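Side-chain contact in MccB protein (Escherichia coli, PDB 6OM4), which probably adenylates a peptide precursor with ATP in microcin C7 biosynthesis, forming the phosphoramidate link of this nucleotide antibiotic, as an E1-like enzyme of the ThiF family: residues G247-P252 and I307-K312. Numbering follows the deposited sequence.
Sequences GPLYVP and IKFIGK
The ring of F309 is approached obliquely by L249 CD2 and V251 CG2. On the ring of Y250, P252 N lies 3.8 Å above one face, offset toward the rim. The F309 contact joins the C-terminal end of helix 292-311 to the last residues of strand 243-250 and to V251 just beyond it, in the ThiF-family, Rossmann-like domain, where that strand belongs to the large mixed sheet. F309 CB points toward the strand, and a chi1 of 173° places CG anti to the backbone N, which carries the ring out to V251; F309 CE1 is 3.6 Å from V251 CG2. V251 comes from the opposite direction, while the L249 side chain runs at a slant to that of F309 and touches its root, L249 CD2 lying 4.0 Å from F309 CB. The contact is wholly apolar and modest, burying 128 Å² in all. I208 of strand 208-211 also touches both L249 and F309. As the chain leaves the strand, T255 OG1 hydrogen-bonds V251 N, and the zinc ion bound by C257, C260, C343 and C346 is about 12 Å from the V251 side chain. V251 directs both of its methyls at one ring atom: CG1 is also near F309 CE1, at 4.1 Å.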
ATOM      1  N   GLY A 247      -5.274  -6.039  -3.465  1.00 15.52           N
ATOM      2  CA  GLY A 247      -6.623  -6.057  -2.979  1.00 16.51           C
ATOM      3  C   GLY A 247      -7.268  -7.430  -3.088  1.00 16.58           C
ATOM      4  O   GLY A 247      -6.762  -8.383  -3.713  1.00 17.63           O
ATOM      5  N   PRO A 248      -8.393  -7.642  -2.392  1.00 16.70           N
ATOM      6  CA  PRO A 248      -9.034  -6.597  -1.598  1.00 15.19           C
ATOM      7  C   PRO A 248      -8.339  -6.340  -0.250  1.00 14.78           C
ATOM      8  O   PRO A 248      -7.575  -7.172   0.242  1.00 13.92           O
ATOM      9  CB  PRO A 248     -10.408  -7.228  -1.390  1.00 16.43           C
ATOM     10  CG  PRO A 248     -10.089  -8.689  -1.210  1.00 16.24           C
ATOM     11  CD  PRO A 248      -9.041  -8.950  -2.258  1.00 16.61           C
ATOM     12  N   LEU A 249      -8.601  -5.151   0.295  1.00 13.52           N
ATOM     13  CA  LEU A 249      -8.276  -4.815   1.670  1.00 15.43           C
ATOM     14  C   LEU A 249      -9.575  -5.005   2.466  1.00 15.38           C
ATOM     15  O   LEU A 249     -10.505  -4.240   2.283  1.00 16.11           O
ATOM     16  CB  LEU A 249      -7.723  -3.386   1.736  1.00 16.79           C
ATOM     17  CG  LEU A 249      -7.602  -2.695   3.088  1.00 22.26           C
ATOM     18  CD1 LEU A 249      -7.291  -3.609   4.233  1.00 24.79           C
ATOM     19  CD2 LEU A 249      -6.590  -1.556   3.049  1.00 21.65           C
ATOM     20  N   TYR A 250      -9.635  -6.110   3.212  1.00 14.81           N
ATOM     21  CA  TYR A 250     -10.812  -6.516   3.972  1.00 14.71           C
ATOM     22  C   TYR A 250     -10.746  -5.835   5.334  1.00 15.10           C
ATOM     23  O   TYR A 250      -9.787  -6.041   6.088  1.00 14.73           O
ATOM     24  CB  TYR A 250     -10.863  -8.033   4.178  1.00 15.08           C
ATOM     25  CG  TYR A 250     -11.915  -8.426   5.187  1.00 16.57           C
ATOM     26  CD1 TYR A 250     -13.248  -8.176   4.911  1.00 16.20           C
ATOM     27  CD2 TYR A 250     -11.580  -8.905   6.445  1.00 15.03           C
ATOM     28  CE1 TYR A 250     -14.231  -8.449   5.845  1.00 16.14           C
ATOM     29  CE2 TYR A 250     -12.558  -9.246   7.369  1.00 16.01           C
ATOM     30  CZ  TYR A 250     -13.887  -8.971   7.079  1.00 17.78           C
ATOM     31  OH  TYR A 250     -14.873  -9.251   7.994  1.00 17.28           O
ATOM     32  N   VAL A 251     -11.798  -5.070   5.653  1.00 16.16           N
ATOM     33  CA  VAL A 251     -11.928  -4.430   6.974  1.00 16.35           C
ATOM     34  C   VAL A 251     -13.237  -4.898   7.586  1.00 15.93           C
ATOM     35  O   VAL A 251     -14.280  -4.613   7.006  1.00 18.13           O
ATOM     36  CB  VAL A 251     -11.876  -2.904   6.865  1.00 17.65           C
ATOM     37  CG1 VAL A 251     -11.869  -2.300   8.264  1.00 19.47           C
ATOM     38  CG2 VAL A 251     -10.667  -2.447   6.074  1.00 18.69           C
ATOM     39  N   PRO A 252     -13.217  -5.605   8.739  1.00 18.20           N
ATOM     40  CA  PRO A 252     -14.432  -6.121   9.381  1.00 17.63           C
ATOM     41  C   PRO A 252     -15.563  -5.095   9.475  1.00 18.35           C
ATOM     42  O   PRO A 252     -15.348  -3.969   9.949  1.00 17.59           O
ATOM     43  CB  PRO A 252     -13.939  -6.460  10.781  1.00 18.12           C
ATOM     44  CG  PRO A 252     -12.556  -6.990  10.516  1.00 18.26           C
ATOM     45  CD  PRO A 252     -12.010  -6.039   9.478  1.00 17.76           C
ATOM     46  N   ILE A 307       0.196   1.099   4.751  1.00 13.02           N
ATOM     47  CA  ILE A 307       0.627   2.363   5.373  1.00 14.10           C
ATOM     48  C   ILE A 307      -0.567   3.308   5.493  1.00 14.10           C
ATOM     49  O   ILE A 307      -0.763   3.937   6.532  1.00 14.76           O
ATOM     50  CB  ILE A 307       1.833   2.969   4.614  1.00 14.64           C
ATOM     51  CG1 ILE A 307       3.060   2.076   4.817  1.00 15.73           C
ATOM     52  CG2 ILE A 307       2.095   4.394   5.025  1.00 16.00           C
ATOM     53  CD1 ILE A 307       4.191   2.359   3.875  1.00 16.55           C
ATOM     54  N   LYS A 308      -1.412   3.390   4.466  1.00 14.97           N
ATOM     55  CA  LYS A 308      -2.596   4.277   4.545  1.00 14.40           C
ATOM     56  C   LYS A 308      -3.624   3.731   5.532  1.00 15.61           C
ATOM     57  O   LYS A 308      -4.250   4.506   6.217  1.00 14.72           O
ATOM     58  CB  LYS A 308      -3.225   4.491   3.171  1.00 14.09           C
ATOM     59  CG  LYS A 308      -2.327   5.303   2.259  1.00 16.44           C
ATOM     60  CD  LYS A 308      -2.722   5.347   0.803  1.00 17.62           C
ATOM     61  CE  LYS A 308      -1.802   6.316   0.070  1.00 19.86           C
ATOM     62  NZ  LYS A 308      -2.047   6.326  -1.389  1.00 21.05           N
ATOM     63  N   PHE A 309      -3.812   2.410   5.551  1.00 14.46           N
ATOM     64  CA  PHE A 309      -4.818   1.823   6.434  1.00 15.60           C
ATOM     65  C   PHE A 309      -4.443   2.157   7.890  1.00 15.09           C
ATOM     66  O   PHE A 309      -5.305   2.434   8.742  1.00 17.32           O
ATOM     67  CB  PHE A 309      -4.892   0.309   6.197  1.00 15.91           C
ATOM     68  CG  PHE A 309      -5.769  -0.437   7.166  1.00 16.61           C
ATOM     69  CD1 PHE A 309      -7.142  -0.271   7.105  1.00 17.50           C
ATOM     70  CD2 PHE A 309      -5.240  -1.201   8.185  1.00 16.83           C
ATOM     71  CE1 PHE A 309      -7.972  -0.933   7.997  1.00 17.90           C
ATOM     72  CE2 PHE A 309      -6.079  -1.856   9.083  1.00 17.97           C
ATOM     73  CZ  PHE A 309      -7.436  -1.715   8.990  1.00 16.69           C
ATOM     74  N   ILE A 310      -3.183   1.973   8.221  1.00 14.48           N
ATOM     75  CA  ILE A 310      -2.679   2.209   9.582  1.00 16.36           C
ATOM     76  C   ILE A 310      -2.561   3.713   9.846  1.00 17.88           C
ATOM     77  O   ILE A 310      -2.878   4.184  10.972  1.00 17.17           O
ATOM     78  CB  ILE A 310      -1.324   1.521   9.797  1.00 16.80           C
ATOM     79  CG1 ILE A 310      -1.476  -0.004   9.765  1.00 18.41           C
ATOM     80  CG2 ILE A 310      -0.624   2.062  11.040  1.00 18.01           C
ATOM     81  CD1 ILE A 310      -0.175  -0.724   9.661  1.00 21.43           C
ATOM     82  N   GLY A 311      -2.042   4.464   8.854  1.00 16.83           N
ATOM     83  CA  GLY A 311      -1.680   5.878   9.100  1.00 17.13           C
ATOM     84  C   GLY A 311      -2.851   6.848   9.038  1.00 17.65           C
ATOM     85  O   GLY A 311      -2.748   7.985   9.576  1.00 17.54           O
ATOM     86  N   LYS A 312      -3.907   6.462   8.315  1.00 18.11           N
ATOM     87  CA  LYS A 312      -5.239   7.137   8.303  1.00 23.73           C
ATOM     88  C   LYS A 312      -5.212   8.509   7.606  1.00 22.55           C
ATOM     89  O   LYS A 312      -6.158   9.234   7.734  1.00 27.72           O
ATOM     90  CB  LYS A 312      -5.820   7.266   9.727  1.00 26.10           C
ATOM     91  CG  LYS A 312      -6.112   5.953  10.436  1.00 33.16           C
ATOM     92  CD  LYS A 312      -7.053   5.038   9.693  1.00 40.03           C
ATOM     93  CE  LYS A 312      -7.241   3.691  10.373  1.00 49.90           C
ATOM     94  NZ  LYS A 312      -8.422   3.656  11.271  1.00 54.24           N
TER